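Local coordinates for lyase/mutase (Burkholderia cenocepacia, PDB 4LSB), which belongs to the phosphoenolpyruvate phosphomutase family of TIM-barrel proteins and carries a bound magnesium ion, at residues F32-P37 against F51-T56; V217-Q222 against K237-G242. One frame throughout, in Å; residues are numbered along the deposited sequence.

Contact 1 of 2, residues F32-P37 against F51-T56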
ATOM      1  N   PHE B  32     -14.297  19.053  -9.675  1.00 15.87           N
ATOM      2  CA  PHE B  32     -13.189  18.756  -8.747  1.00 16.07           C
ATOM      3  C   PHE B  32     -12.797  17.310  -8.839  1.00 15.60           C
ATOM      4  O   PHE B  32     -13.583  16.479  -9.203  1.00 15.81           O
ATOM      5  CB  PHE B  32     -13.512  19.146  -7.285  1.00 16.84           C
ATOM      6  CG  PHE B  32     -14.505  18.251  -6.590  1.00 15.56           C
ATOM      7  CD1 PHE B  32     -15.864  18.432  -6.752  1.00 16.22           C
ATOM      8  CD2 PHE B  32     -14.067  17.269  -5.706  1.00 15.16           C
ATOM      9  CE1 PHE B  32     -16.766  17.611  -6.111  1.00 15.85           C
ATOM     10  CE2 PHE B  32     -14.961  16.446  -5.055  1.00 16.21           C
ATOM     11  CZ  PHE B  32     -16.321  16.600  -5.275  1.00 16.43           C
ATOM     12  N   ILE B  33     -11.573  17.010  -8.450  1.00 15.12           N
ATOM     13  CA  ILE B  33     -11.086  15.643  -8.511  1.00 15.47           C
ATOM     14  C   ILE B  33     -11.227  15.080  -7.089  1.00 15.60           C
ATOM     15  O   ILE B  33     -10.878  15.743  -6.118  1.00 15.80           O
ATOM     16  CB  ILE B  33      -9.614  15.574  -8.964  1.00 15.62           C
ATOM     17  CG1 ILE B  33      -9.491  16.072 -10.402  1.00 16.16           C
ATOM     18  CG2 ILE B  33      -9.092  14.172  -8.846  1.00 16.13           C
ATOM     19  CD1 ILE B  33      -8.061  16.226 -10.927  1.00 16.35           C
ATOM     20  N   ILE B  34     -11.750  13.874  -7.012  1.00 13.80           N
ATOM     21  CA  ILE B  34     -11.814  13.114  -5.793  1.00 14.20           C
ATOM     22  C   ILE B  34     -10.912  11.885  -5.982  1.00 13.76           C
ATOM     23  O   ILE B  34     -11.252  10.916  -6.692  1.00 15.41           O
ATOM     24  CB  ILE B  34     -13.248  12.773  -5.362  1.00 13.55           C
ATOM     25  CG1 ILE B  34     -13.233  12.098  -3.986  1.00 13.96           C
ATOM     26  CG2 ILE B  34     -13.950  11.888  -6.368  1.00 14.19           C
ATOM     27  CD1 ILE B  34     -14.595  12.061  -3.316  1.00 13.94           C
ATOM     28  N   PRO B  35      -9.685  11.960  -5.423  1.00 13.80           N
ATOM     29  CA  PRO B  35      -8.758  10.858  -5.672  1.00 13.26           C
ATOM     30  C   PRO B  35      -8.996   9.704  -4.740  1.00 13.13           C
ATOM     31  O   PRO B  35      -9.700   9.844  -3.714  1.00 12.59           O
ATOM     32  CB  PRO B  35      -7.410  11.515  -5.419  1.00 13.66           C
ATOM     33  CG  PRO B  35      -7.691  12.444  -4.310  1.00 14.05           C
ATOM     34  CD  PRO B  35      -9.052  13.013  -4.614  1.00 14.13           C
ATOM     35  N   ASN B  36      -8.393   8.564  -5.074  1.00 13.54           N
ATOM     36  CA  ASN B  36      -8.685   7.289  -4.447  1.00 14.60           C
ATOM     37  C   ASN B  36      -7.421   6.622  -3.805  1.00 14.56           C
ATOM     38  O   ASN B  36      -6.773   5.815  -4.425  1.00 15.17           O
ATOM     39  CB  ASN B  36      -9.281   6.280  -5.444  1.00 14.75           C
ATOM     40  CG  ASN B  36     -10.546   6.785  -6.158  1.00 14.96           C
ATOM     41  OD1 ASN B  36     -10.467   7.602  -7.084  1.00 15.98           O
ATOM     42  ND2 ASN B  36     -11.707   6.307  -5.738  1.00 14.43           N
ATOM     43  N   PRO B  37      -7.110   6.967  -2.577  1.00 15.69           N
ATOM     44  CA  PRO B  37      -6.136   6.210  -1.800  1.00 15.81           C
ATOM     45  C   PRO B  37      -6.661   4.857  -1.408  1.00 16.52           C
ATOM     46  O   PRO B  37      -7.869   4.628  -1.498  1.00 16.62           O
ATOM     47  CB  PRO B  37      -5.979   7.075  -0.568  1.00 15.61           C
ATOM     48  CG  PRO B  37      -7.325   7.559  -0.369  1.00 16.14           C
ATOM     49  CD  PRO B  37      -7.921   7.817  -1.701  1.00 15.10           C
ATOM     50  N   PHE B  51      -5.776  17.903  -1.935  1.00 17.97           N
ATOM     51  CA  PHE B  51      -7.117  17.418  -2.333  1.00 18.50           C
ATOM     52  C   PHE B  51      -8.098  17.718  -1.210  1.00 19.57           C
ATOM     53  O   PHE B  51      -7.686  17.908  -0.031  1.00 20.29           O
ATOM     54  CB  PHE B  51      -7.092  15.967  -2.753  1.00 18.40           C
ATOM     55  CG  PHE B  51      -6.403  15.747  -4.049  1.00 18.17           C
ATOM     56  CD1 PHE B  51      -7.041  16.042  -5.239  1.00 17.42           C
ATOM     57  CD2 PHE B  51      -5.092  15.274  -4.074  1.00 17.86           C
ATOM     58  CE1 PHE B  51      -6.392  15.828  -6.461  1.00 18.62           C
ATOM     59  CE2 PHE B  51      -4.429  15.114  -5.296  1.00 18.26           C
ATOM     60  CZ  PHE B  51      -5.096  15.387  -6.490  1.00 18.58           C
ATOM     61  N   GLU B  52      -9.368  17.880  -1.589  1.00 18.63           N
ATOM     62  CA  GLU B  52     -10.395  18.336  -0.635  1.00 18.53           C
ATOM     63  C   GLU B  52     -11.356  17.238  -0.171  1.00 17.26           C
ATOM     64  O   GLU B  52     -12.185  17.470   0.715  1.00 18.58           O
ATOM     65  CB  GLU B  52     -11.177  19.488  -1.238  1.00 18.51           C
ATOM     66  CG  GLU B  52     -10.390  20.797  -1.204  1.00 19.08           C
ATOM     67  CD  GLU B  52     -11.112  21.884  -1.965  1.00 21.36           C
ATOM     68  OE1 GLU B  52     -11.866  22.632  -1.324  1.00 22.86           O
ATOM     69  OE2 GLU B  52     -10.981  21.983  -3.181  1.00 20.60           O
ATOM     70  N   ALA B  53     -11.223  16.068  -0.759  1.00 16.87           N
ATOM     71  CA  ALA B  53     -12.026  14.911  -0.396  1.00 16.32           C
ATOM     72  C   ALA B  53     -11.293  13.712  -0.860  1.00 16.91           C
ATOM     73  O   ALA B  53     -10.420  13.825  -1.726  1.00 17.17           O
ATOM     74  CB  ALA B  53     -13.352  15.000  -1.099  1.00 16.32           C
ATOM     75  N   LEU B  54     -11.653  12.560  -0.342  1.00 15.91           N
ATOM     76  CA  LEU B  54     -11.076  11.268  -0.802  1.00 16.04           C
ATOM     77  C   LEU B  54     -12.213  10.284  -1.065  1.00 16.05           C
ATOM     78  O   LEU B  54     -13.266  10.382  -0.441  1.00 16.02           O
ATOM     79  CB  LEU B  54     -10.129  10.694   0.298  1.00 15.94           C
ATOM     80  CG  LEU B  54      -9.047  11.647   0.793  1.00 15.85           C
ATOM     81  CD1 LEU B  54      -8.329  11.045   1.985  1.00 17.11           C
ATOM     82  CD2 LEU B  54      -8.060  11.948  -0.285  1.00 16.20           C
ATOM     83  N   ALA B  55     -11.981   9.317  -1.964  1.00 16.00           N
ATOM     84  CA  ALA B  55     -12.899   8.246  -2.197  1.00 16.49           C
ATOM     85  C   ALA B  55     -12.175   6.920  -2.039  1.00 17.06           C
ATOM     86  O   ALA B  55     -11.043   6.705  -2.534  1.00 17.60           O
ATOM     87  CB  ALA B  55     -13.506   8.347  -3.586  1.00 16.41           C
ATOM     88  N   THR B  56     -12.832   5.972  -1.407  1.00 17.37           N
ATOM     89  CA  THR B  56     -12.225   4.650  -1.288  1.00 17.44           C
ATOM     90  C   THR B  56     -12.367   3.958  -2.632  1.00 17.67           C
ATOM     91  O   THR B  56     -13.102   4.440  -3.532  1.00 18.99           O
ATOM     92  CB  THR B  56     -12.846   3.833  -0.165  1.00 18.74           C
ATOM     93  OG1 THR B  56     -14.188   3.574  -0.462  1.00 17.69           O
ATOM     94  CG2 THR B  56     -12.749   4.561   1.175  1.00 19.35           C
TER
HETATM   95  O   HOH W   1     -10.277  17.571  -4.152  1.00 24.79           O
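Pro35 and Ile34 pack on Phe51, Ala53 and Ala55 in a buried seam between the first two strands of the barrel, 32-34 and 54-55, where direct bonding is confined to the C-terminal end. One backbone bond joins the segments there, from Ala55 N to Pro35 O (2.9 Å, 164° at the hydrogen). Beyond it the carboxamide of Asn36 reaches Thr56: ND2 donates to Thr56 O at 3.2 Å, the acceptor lying in the amide plane while the donor sits above the carbonyl plane. Asn36 OD1 takes the backbone N-H of Val241, so both ends of the amide have partners, which should restrict its rotation. At the other end a water bridges the gap, donating to Ile33 O and accepting from Glu52 N (2.7 Å). Pro35 lays CG over one face of the Phe51 ring in a CH-pi contact, 3.8 Å from the centroid, while Ile33 CG2 meets CE1 of the same ring. With chi1 at -174° and chi2 also extended, the Ile34 chain reaches out so that CD1 meets Ala53 CB at 3.9 Å. Ala53 O is buried without a polar partner. Phe51 also makes a cation-pi contact with Arg261 of the second subunit. Helix 40-48, which connects the strands, covers Pro35, Pro37 and Leu54 through Leu46; Phe22 of helix 14-25 packs on Ile34 and Ala53, and strand 238-240 flanks Ile34.

Contact 2 of 2, residues V217-Q222 against K237-G242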
ATOM      1  N   VAL B 217     -17.475  11.387 -13.200  1.00 14.72           N
ATOM      2  CA  VAL B 217     -16.879  10.617 -14.283  1.00 15.70           C
ATOM      3  C   VAL B 217     -15.542  10.067 -13.767  1.00 15.77           C
ATOM      4  O   VAL B 217     -14.815  10.779 -13.056  1.00 15.26           O
ATOM      5  CB  VAL B 217     -16.614  11.520 -15.501  1.00 16.42           C
ATOM      6  CG1 VAL B 217     -15.668  10.858 -16.472  1.00 16.16           C
ATOM      7  CG2 VAL B 217     -17.958  11.874 -16.149  1.00 16.24           C
ATOM      8  N   VAL B 218     -15.266   8.803 -14.069  1.00 15.94           N
ATOM      9  CA  VAL B 218     -13.989   8.189 -13.669  1.00 16.10           C
ATOM     10  C   VAL B 218     -13.050   8.225 -14.865  1.00 17.23           C
ATOM     11  O   VAL B 218     -13.466   8.020 -15.995  1.00 16.58           O
ATOM     12  CB  VAL B 218     -14.137   6.740 -13.142  1.00 16.67           C
ATOM     13  CG1 VAL B 218     -14.703   5.800 -14.195  1.00 17.52           C
ATOM     14  CG2 VAL B 218     -12.794   6.231 -12.645  1.00 17.17           C
ATOM     15  N   MET B 219     -11.794   8.527 -14.583  1.00 19.42           N
ATOM     16  CA  MET B 219     -10.781   8.565 -15.564  1.00 21.42           C
ATOM     17  C   MET B 219      -9.754   7.465 -15.272  1.00 24.40           C
ATOM     18  O   MET B 219      -9.397   7.236 -14.110  1.00 24.67           O
ATOM     19  CB  MET B 219     -10.115   9.939 -15.619  1.00 21.90           C
ATOM     20  CG  MET B 219     -10.918  10.909 -16.438  1.00 21.95           C
ATOM     21  SD  MET B 219     -10.796  10.539 -18.196  1.00 25.28           S
ATOM     22  CE  MET B 219     -12.517  10.500 -18.652  1.00 24.61           C
ATOM     23  N   GLY B 220      -9.313   6.823 -16.352  1.00 25.32           N
ATOM     24  CA  GLY B 220      -8.234   5.843 -16.313  1.00 29.18           C
ATOM     25  C   GLY B 220      -8.650   4.388 -16.152  1.00 34.84           C
ATOM     26  O   GLY B 220      -7.804   3.517 -15.894  1.00 35.09           O
ATOM     27  N   LEU B 221      -9.944   4.113 -16.289  1.00 41.03           N
ATOM     28  CA  LEU B 221     -10.497   2.777 -16.031  1.00 46.01           C
ATOM     29  C   LEU B 221     -10.474   2.016 -17.341  1.00 51.15           C
ATOM     30  O   LEU B 221     -10.019   0.869 -17.388  1.00 58.08           O
ATOM     31  CB  LEU B 221     -11.933   2.843 -15.458  1.00 42.71           C
ATOM     32  N   GLN B 222     -10.943   2.659 -18.403  1.00 51.57           N
ATOM     33  CA  GLN B 222     -10.891   2.073 -19.742  1.00 53.84           C
ATOM     34  C   GLN B 222     -10.484   3.178 -20.700  1.00 53.27           C
ATOM     35  O   GLN B 222      -9.736   4.073 -20.297  1.00 54.35           O
ATOM     36  CB  GLN B 222     -12.260   1.470 -20.125  1.00 53.91           C
ATOM     37  N   LYS B 237     -19.245  17.388 -12.832  1.00 15.53           N
ATOM     38  CA  LYS B 237     -18.956  18.028 -11.555  1.00 16.22           C
ATOM     39  C   LYS B 237     -17.789  17.405 -10.757  1.00 15.92           C
ATOM     40  O   LYS B 237     -17.085  18.097 -10.044  1.00 17.92           O
ATOM     41  CB  LYS B 237     -20.217  17.994 -10.697  1.00 19.09           C
ATOM     42  CG  LYS B 237     -20.095  18.745  -9.375  1.00 20.57           C
ATOM     43  CD  LYS B 237     -19.628  20.183  -9.493  1.00 22.66           C
ATOM     44  CE  LYS B 237     -20.574  20.992 -10.386  1.00 23.22           C
ATOM     45  NZ  LYS B 237     -20.158  22.419 -10.398  1.00 24.77           N
ATOM     46  N   ARG B 238     -17.650  16.104 -10.834  1.00 15.65           N
ATOM     47  CA  ARG B 238     -16.683  15.338 -10.026  1.00 14.49           C
ATOM     48  C   ARG B 238     -15.953  14.338 -10.876  1.00 14.59           C
ATOM     49  O   ARG B 238     -16.547  13.649 -11.674  1.00 13.41           O
ATOM     50  CB  ARG B 238     -17.383  14.600  -8.896  1.00 14.76           C
ATOM     51  CG  ARG B 238     -16.466  14.237  -7.735  1.00 14.55           C
ATOM     52  CD  ARG B 238     -17.306  13.779  -6.535  1.00 14.85           C
ATOM     53  NE  ARG B 238     -17.794  12.425  -6.728  1.00 15.73           N
ATOM     54  CZ  ARG B 238     -18.773  11.806  -6.060  1.00 15.51           C
ATOM     55  NH1 ARG B 238     -19.457  12.381  -5.128  1.00 16.79           N
ATOM     56  NH2 ARG B 238     -19.018  10.536  -6.306  1.00 17.02           N
ATOM     57  N   VAL B 239     -14.646  14.227 -10.669  1.00 14.07           N
ATOM     58  CA  VAL B 239     -13.866  13.297 -11.409  1.00 14.05           C
ATOM     59  C   VAL B 239     -13.056  12.445 -10.432  1.00 14.23           C
ATOM     60  O   VAL B 239     -12.293  12.941  -9.614  1.00 13.37           O
ATOM     61  CB  VAL B 239     -12.895  14.021 -12.358  1.00 14.62           C
ATOM     62  CG1 VAL B 239     -12.153  12.995 -13.210  1.00 14.53           C
ATOM     63  CG2 VAL B 239     -13.648  14.988 -13.242  1.00 14.37           C
ATOM     64  N   SER B 240     -13.253  11.143 -10.536  1.00 15.34           N
ATOM     65  CA  SER B 240     -12.560  10.169  -9.695  1.00 15.14           C
ATOM     66  C   SER B 240     -11.611   9.286 -10.557  1.00 16.00           C
ATOM     67  O   SER B 240     -11.584   9.368 -11.826  1.00 14.63           O
ATOM     68  CB  SER B 240     -13.631   9.293  -8.998  1.00 15.77           C
ATOM     69  OG  SER B 240     -14.313   8.441  -9.961  1.00 15.88           O
ATOM     70  N   VAL B 241     -10.835   8.420  -9.885  1.00 15.55           N
ATOM     71  CA  VAL B 241      -9.888   7.578 -10.598  1.00 15.20           C
ATOM     72  C   VAL B 241      -9.923   6.065 -10.267  1.00 15.45           C
ATOM     73  O   VAL B 241      -9.084   5.315 -10.751  1.00 14.68           O
ATOM     74  CB  VAL B 241      -8.431   8.086 -10.454  1.00 15.57           C
ATOM     75  CG1 VAL B 241      -8.297   9.515 -10.975  1.00 16.24           C
ATOM     76  CG2 VAL B 241      -7.930   7.952  -9.026  1.00 15.35           C
ATOM     77  N   GLY B 242     -10.896   5.620  -9.482  1.00 15.62           N
ATOM     78  CA  GLY B 242     -11.033   4.213  -9.147  1.00 17.12           C
ATOM     79  C   GLY B 242      -9.689   3.677  -8.643  1.00 16.40           C
ATOM     80  O   GLY B 242      -9.046   4.313  -7.790  1.00 17.64           O
TER
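Val217 and Val218 pair in parallel with Val239 and Ser240, and the tight part of the contact is this short ladder. Val217 N donates to Arg238 O, Ser240 N returns a bond to Val217 O (3.0 Å), and Met219 N closes the series on Ser240 O (2.9 Å). CA-H groups supplement it, as where Val239 CA lies 3.2 Å from Val217 O. On one face of the sheet Val218 CB rests against Ser240 OG at 3.6 Å; that hydroxyl is hydrogen-bonded to Asn216 ND2, and Asn216 OD1 receives Arg238 NE. The other face is apolar: Val239 turns CG1 away from its own amide nitrogen (chi1 -176°), and this methyl touches Met219 CG at 4.0 Å. Strand 215-218, helix 228-233 and strand 238-240 form a beta-alpha-beta unit of the barrel, and Leu231 of the helix covers Val217, Met219 and Val239. Phe266 of the second subunit packs on Met219, Val239 and Val241. Past the ladder the chains separate. Val218 CG2 still reaches Gly242 N at 3.7 Å, but Gly220, Leu221 and Gln222 are partly exposed and make no contact with 237-242, and the side chains of Leu221 and Gln222 are not modelled beyond CB.

Overall arrangement
Contacts 1 and 2 lie side by side in one parallel barrel sheet, their centres about 10 Å apart. Strands 32-34 and 238-240 are neighbours: Ile34 N lies 2.8 Å from Val239 O and Phe32 O 2.9 Å from Val239 N, both probable hydrogen bonds that bring the last strand of the barrel against the first. Further along, Asn36 CB packs 3.1 Å from Gly242 O. Both contacts run toward the magnesium ion, whose site includes Ser58 and Glu97: the side chain of Thr56 in contact 1 is about 9 Å from it, and residue Gly242 in contact 2 lies at a similar distance. Phe266 of the second subunit, which packs on contact 2, also reaches Ile33 of contact 1.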